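Methylaspartate ammonia-lyase (Citrobacter amalonaticus, PDB 1KKO) catalyses the reversible, magnesium-dependent anti elimination of ammonia from L-threo-3-methylaspartate to give mesaconate, a step in glutamate degradation. Local coordinates at residues 214-217 and 218-221; 292-295 and 296-299. One frame throughout, in Å; residues are numbered along the deposited sequence.

Interaction 1. Residues 214-217 and 218-221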
loop_
_atom_site.group_PDB
_atom_site.type_symbol
_atom_site.label_atom_id
_atom_site.label_comp_id
_atom_site.label_asym_id
_atom_site.label_seq_id
_atom_site.Cartn_x
_atom_site.Cartn_y
_atom_site.Cartn_z
ATOM N N TYR A 214 5.379 6.701 27.229
ATOM C CA TYR A 214 4.839 6.652 25.875
ATOM C C TYR A 214 3.307 6.727 25.858
ATOM O O TYR A 214 2.724 7.435 25.033
ATOM C CB TYR A 214 5.311 5.401 25.141
ATOM C CG TYR A 214 4.726 5.353 23.748
ATOM C CD1 TYR A 214 5.209 6.191 22.750
ATOM C CD2 TYR A 214 3.656 4.519 23.443
ATOM C CE1 TYR A 214 4.661 6.183 21.491
ATOM C CE2 TYR A 214 3.113 4.502 22.183
ATOM C CZ TYR A 214 3.610 5.341 21.213
ATOM O OH TYR A 214 3.048 5.316 19.953
ATOM N N VAL A 215 2.641 6.002 26.756
ATOM C CA VAL A 215 1.187 6.031 26.785
ATOM C C VAL A 215 0.710 7.451 27.063
ATOM O O VAL A 215 -0.259 7.924 26.467
ATOM C CB VAL A 215 0.592 5.051 27.811
ATOM C CG1 VAL A 215 -0.912 5.173 27.850
ATOM C CG2 VAL A 215 0.971 3.621 27.461
ATOM N N ARG A 216 1.396 8.133 27.977
ATOM C CA ARG A 216 1.044 9.503 28.316
ATOM C C ARG A 216 1.259 10.420 27.118
ATOM O O ARG A 216 0.426 11.281 26.822
ATOM C CB ARG A 216 1.875 9.982 29.508
ATOM C CG ARG A 216 1.521 11.382 29.979
ATOM C CD ARG A 216 0.089 11.526 30.413
ATOM N NE ARG A 216 -0.400 12.886 30.237
ATOM C CZ ARG A 216 -1.289 13.468 31.029
ATOM N NH1 ARG A 216 -1.802 12.808 32.062
ATOM N NH2 ARG A 216 -1.667 14.714 30.782
ATOM N N TRP A 217 2.386 10.235 26.438
ATOM C CA TRP A 217 2.687 11.023 25.255
ATOM C C TRP A 217 1.600 10.796 24.211
ATOM O O TRP A 217 1.132 11.727 23.564
ATOM C CB TRP A 217 4.041 10.651 24.660
ATOM C CG TRP A 217 4.284 11.408 23.408
ATOM C CD1 TRP A 217 4.825 12.654 23.301
ATOM C CD2 TRP A 217 3.914 11.020 22.083
ATOM N NE1 TRP A 217 4.846 13.054 21.988
ATOM C CE2 TRP A 217 4.292 12.066 21.217
ATOM C CE3 TRP A 217 3.325 9.877 21.530
ATOM C CZ2 TRP A 217 4.084 12.011 19.839
ATOM C CZ3 TRP A 217 3.120 9.829 20.166
ATOM C CH2 TRP A 217 3.507 10.883 19.336
ATOM N N LEU A 218 1.201 9.537 24.070
ATOM C CA LEU A 218 0.211 9.126 23.087
ATOM C C LEU A 218 -1.157 9.747 23.349
ATOM O O LEU A 218 -1.753 10.360 22.461
ATOM C CB LEU A 218 0.134 7.602 23.096
ATOM C CG LEU A 218 -0.978 6.930 22.307
ATOM C CD1 LEU A 218 -0.908 7.311 20.841
ATOM C CD2 LEU A 218 -0.853 5.434 22.494
ATOM N N SER A 219 -1.661 9.607 24.569
ATOM C CA SER A 219 -2.953 10.205 24.887
ATOM C C SER A 219 -2.884 11.739 24.809
ATOM O O SER A 219 -3.814 12.377 24.321
ATOM C CB SER A 219 -3.476 9.729 26.236
ATOM O OG SER A 219 -2.554 10.002 27.261
ATOM N N ASP A 220 -1.782 12.323 25.271
ATOM C CA ASP A 220 -1.596 13.773 25.155
ATOM C C ASP A 220 -1.657 14.209 23.685
ATOM O O ASP A 220 -2.292 15.206 23.349
ATOM C CB ASP A 220 -0.237 14.204 25.721
ATOM C CG ASP A 220 -0.263 14.479 27.216
ATOM O OD1 ASP A 220 -1.357 14.630 27.791
ATOM O OD2 ASP A 220 0.787 14.560 27.880
ATOM N N ARG A 221 -0.988 13.456 22.812
ATOM C CA ARG A 221 -0.909 13.809 21.401
ATOM C C ARG A 221 -2.282 13.775 20.761
ATOM O O ARG A 221 -2.643 14.664 19.994
ATOM C CB ARG A 221 0.022 12.848 20.664
ATOM C CG ARG A 221 0.465 13.340 19.304
ATOM C CD ARG A 221 1.395 14.547 19.377
ATOM N NE ARG A 221 1.981 14.873 18.085
ATOM C CZ ARG A 221 2.702 15.956 17.847
ATOM N NH1 ARG A 221 2.939 16.837 18.816
ATOM N NH2 ARG A 221 3.185 16.170 16.635
#

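Interaction 2. Residues 292-295 and 296-299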
loop_
_atom_site.group_PDB
_atom_site.type_symbol
_atom_site.label_atom_id
_atom_site.label_comp_id
_atom_site.label_asym_id
_atom_site.label_seq_id
_atom_site.Cartn_x
_atom_site.Cartn_y
_atom_site.Cartn_z
ATOM N N THR A 292 -5.469 -11.983 33.578
ATOM C CA THR A 292 -6.853 -11.543 33.469
ATOM C C THR A 292 -7.520 -11.586 34.847
ATOM O O THR A 292 -8.182 -10.628 35.249
ATOM C CB THR A 292 -7.581 -12.440 32.461
ATOM O OG1 THR A 292 -6.996 -12.259 31.161
ATOM C CG2 THR A 292 -9.041 -12.015 32.273
ATOM N N LYS A 293 -7.304 -12.681 35.571
ATOM C CA LYS A 293 -7.862 -12.836 36.917
ATOM C C LYS A 293 -7.444 -11.680 37.815
ATOM O O LYS A 293 -8.271 -11.094 38.524
ATOM C CB LYS A 293 -7.394 -14.154 37.532
ATOM C CG LYS A 293 -8.058 -14.495 38.864
ATOM C CD LYS A 293 -7.396 -15.687 39.542
ATOM C CE LYS A 293 -8.091 -16.043 40.848
ATOM N NZ LYS A 293 -7.306 -17.015 41.653
ATOM N N GLU A 294 -6.160 -11.343 37.814
ATOM C CA GLU A 294 -5.689 -10.252 38.660
ATOM C C GLU A 294 -6.201 -8.875 38.207
ATOM O O GLU A 294 -6.502 -8.023 39.043
ATOM C CB GLU A 294 -4.162 -10.268 38.784
ATOM C CG GLU A 294 -3.581 -9.176 39.673
ATOM C CD GLU A 294 -3.905 -9.329 41.153
ATOM O OE1 GLU A 294 -4.513 -10.342 41.557
ATOM O OE2 GLU A 294 -3.542 -8.409 41.917
ATOM N N LEU A 295 -6.310 -8.648 36.896
ATOM C CA LEU A 295 -6.831 -7.374 36.397
ATOM C C LEU A 295 -8.242 -7.144 36.927
ATOM O O LEU A 295 -8.590 -6.043 37.374
ATOM C CB LEU A 295 -6.827 -7.353 34.869
ATOM C CG LEU A 295 -5.448 -7.135 34.241
ATOM C CD1 LEU A 295 -5.521 -7.312 32.731
ATOM C CD2 LEU A 295 -4.908 -5.773 34.583
ATOM N N THR A 296 -9.041 -8.197 36.860
ATOM C CA THR A 296 -10.401 -8.172 37.377
ATOM C C THR A 296 -10.391 -7.896 38.878
ATOM O O THR A 296 -11.116 -7.028 39.364
ATOM C CB THR A 296 -11.069 -9.508 37.090
ATOM O OG1 THR A 296 -11.218 -9.683 35.672
ATOM C CG2 THR A 296 -12.495 -9.532 37.632
ATOM N N ARG A 297 -9.548 -8.611 39.613
ATOM C CA ARG A 297 -9.472 -8.405 41.058
ATOM C C ARG A 297 -9.213 -6.942 41.393
ATOM O O ARG A 297 -9.776 -6.407 42.346
ATOM C CB ARG A 297 -8.382 -9.272 41.682
ATOM C CG ARG A 297 -8.512 -9.377 43.199
ATOM C CD ARG A 297 -7.345 -10.058 43.866
ATOM N NE ARG A 297 -6.136 -9.245 43.773
ATOM C CZ ARG A 297 -5.908 -8.155 44.487
ATOM N NH1 ARG A 297 -6.803 -7.740 45.379
ATOM N NH2 ARG A 297 -4.777 -7.482 44.322
ATOM N N LEU A 298 -8.356 -6.297 40.607
ATOM C CA LEU A 298 -8.009 -4.898 40.806
ATOM C C LEU A 298 -9.097 -3.935 40.333
ATOM O O LEU A 298 -9.036 -2.737 40.625
ATOM C CB LEU A 298 -6.723 -4.574 40.045
ATOM C CG LEU A 298 -5.453 -5.303 40.478
ATOM C CD1 LEU A 298 -4.369 -5.072 39.446
ATOM C CD2 LEU A 298 -4.991 -4.853 41.852
ATOM N N GLY A 299 -10.075 -4.451 39.598
ATOM C CA GLY A 299 -11.119 -3.627 39.014
ATOM C C GLY A 299 -10.595 -2.781 37.856
ATOM O O GLY A 299 -11.140 -1.722 37.548
#

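Interaction 1. Residues 214-217 and 218-221
Arg216 and Asp220, one helical turn apart, form an i to i+4 salt bridge. Arg216 NE sends a nearly straight bond (178°) to Asp220 OD2 at 3.1 Å, while Arg216 NH2 reaches Asp220 OD1 at 3.0 Å in a weak, bent one. OD2 lies in the guanidinium plane, at its edge, yet with the two planes 75° apart the donor comes to it from above the carboxylate plane. Gln266 gives Asp220 OD1 a second partner.

On another flank, Trp217 and Arg221 lie side by side. Arg221 CB makes a CH-pi contact over one face of the indole, 4.2 Å from the centroid of the six-membered ring, and Arg221 CD approaches Trp217 CZ2 at 3.7 Å. A bend at chi2 (68°) carries the arginine chain along the ring, and its guanidinium goes on to Asp182 and to Asp30 of the second subunit. Inward, Leu218 CD2 touches Tyr214 CE2 at 4.1 Å, next to Pro193 and Val181.

One turn of helix thus divides its chemistry by flank: a skewed ion pair outside, apolar packing toward the barrel strands, and an arginine stem laid on tryptophan while its charge is shared between aspartates of both subunits.

Interaction 2. Residues 292-295 and 296-299
Thr296 begins the last turn of its helix by bonding back through its N to Thr292 O at 3.0 Å, one full turn earlier. Its CB rests over the carbonyl oxygens of Thr292 and Lys293.

Arg297 supplies the main side-chain contact, an i to i+3 salt bridge with Glu294. It grips the carboxylate side-on with two nitrogens, one for each oxygen: Arg297 NE meets Glu294 OE1 at 3.0 Å, and Arg297 NH2 meets Glu294 OE2 at 2.9 Å. Both oxygens are approached on their syn sides but from out of the carboxylate plane, and OE1 lies in the guanidinium plane. The paired bond is accordingly twisted, with the two planes 42° apart. The two chains run alongside each other and point the same way; the glutamate turns at chi2 (68°) and the arginine at chi3, which brings their flat ends together. Two bonds of this kind limit rotation of either group.

Leu298 follows, its N bonded to Glu294 O at 3.0 Å. Leu298 CG sits 3.2 Å from that same Glu294 O. The two side chains cross obliquely, with Leu298 CD1 4.2 Å from Glu294 CG and CD2 near OE2.

Gly299 leaves the helix with positive phi (72°), and its N bonds to Thr296 O at 2.8 Å, part of the Schellman motif that ends the helix.

The turn belongs to the beta-alpha-beta unit of strand 270-273, helix 281-298 and strand 303-306. Leu295 faces Ile304 of the following strand and Ala255 of helix 251-260, while Glu294 and Leu298 also lean on helix 251-260.

Both interactions are single helical turns on the outer layer of the parallel beta/alpha barrel that forms the C-terminal part of the enzyme, as in the enolase superfamily. Interaction 1 comes first along the chain, within helix 209-225; interaction 2 follows at the end of helix 281-298, with strands 234-238 and 270-273 and helix 251-260 between them. Their centres lie 24 Å apart and their nearest atoms about 13 Å, without touching. Each pairs charged groups along one helix while apolar neighbours face the strands, but only interaction 1 reaches the second subunit. Together they illustrate how barrel helices combine local ion pairs with packing on the strands at whose C-terminal ends the magnesium ligands sit.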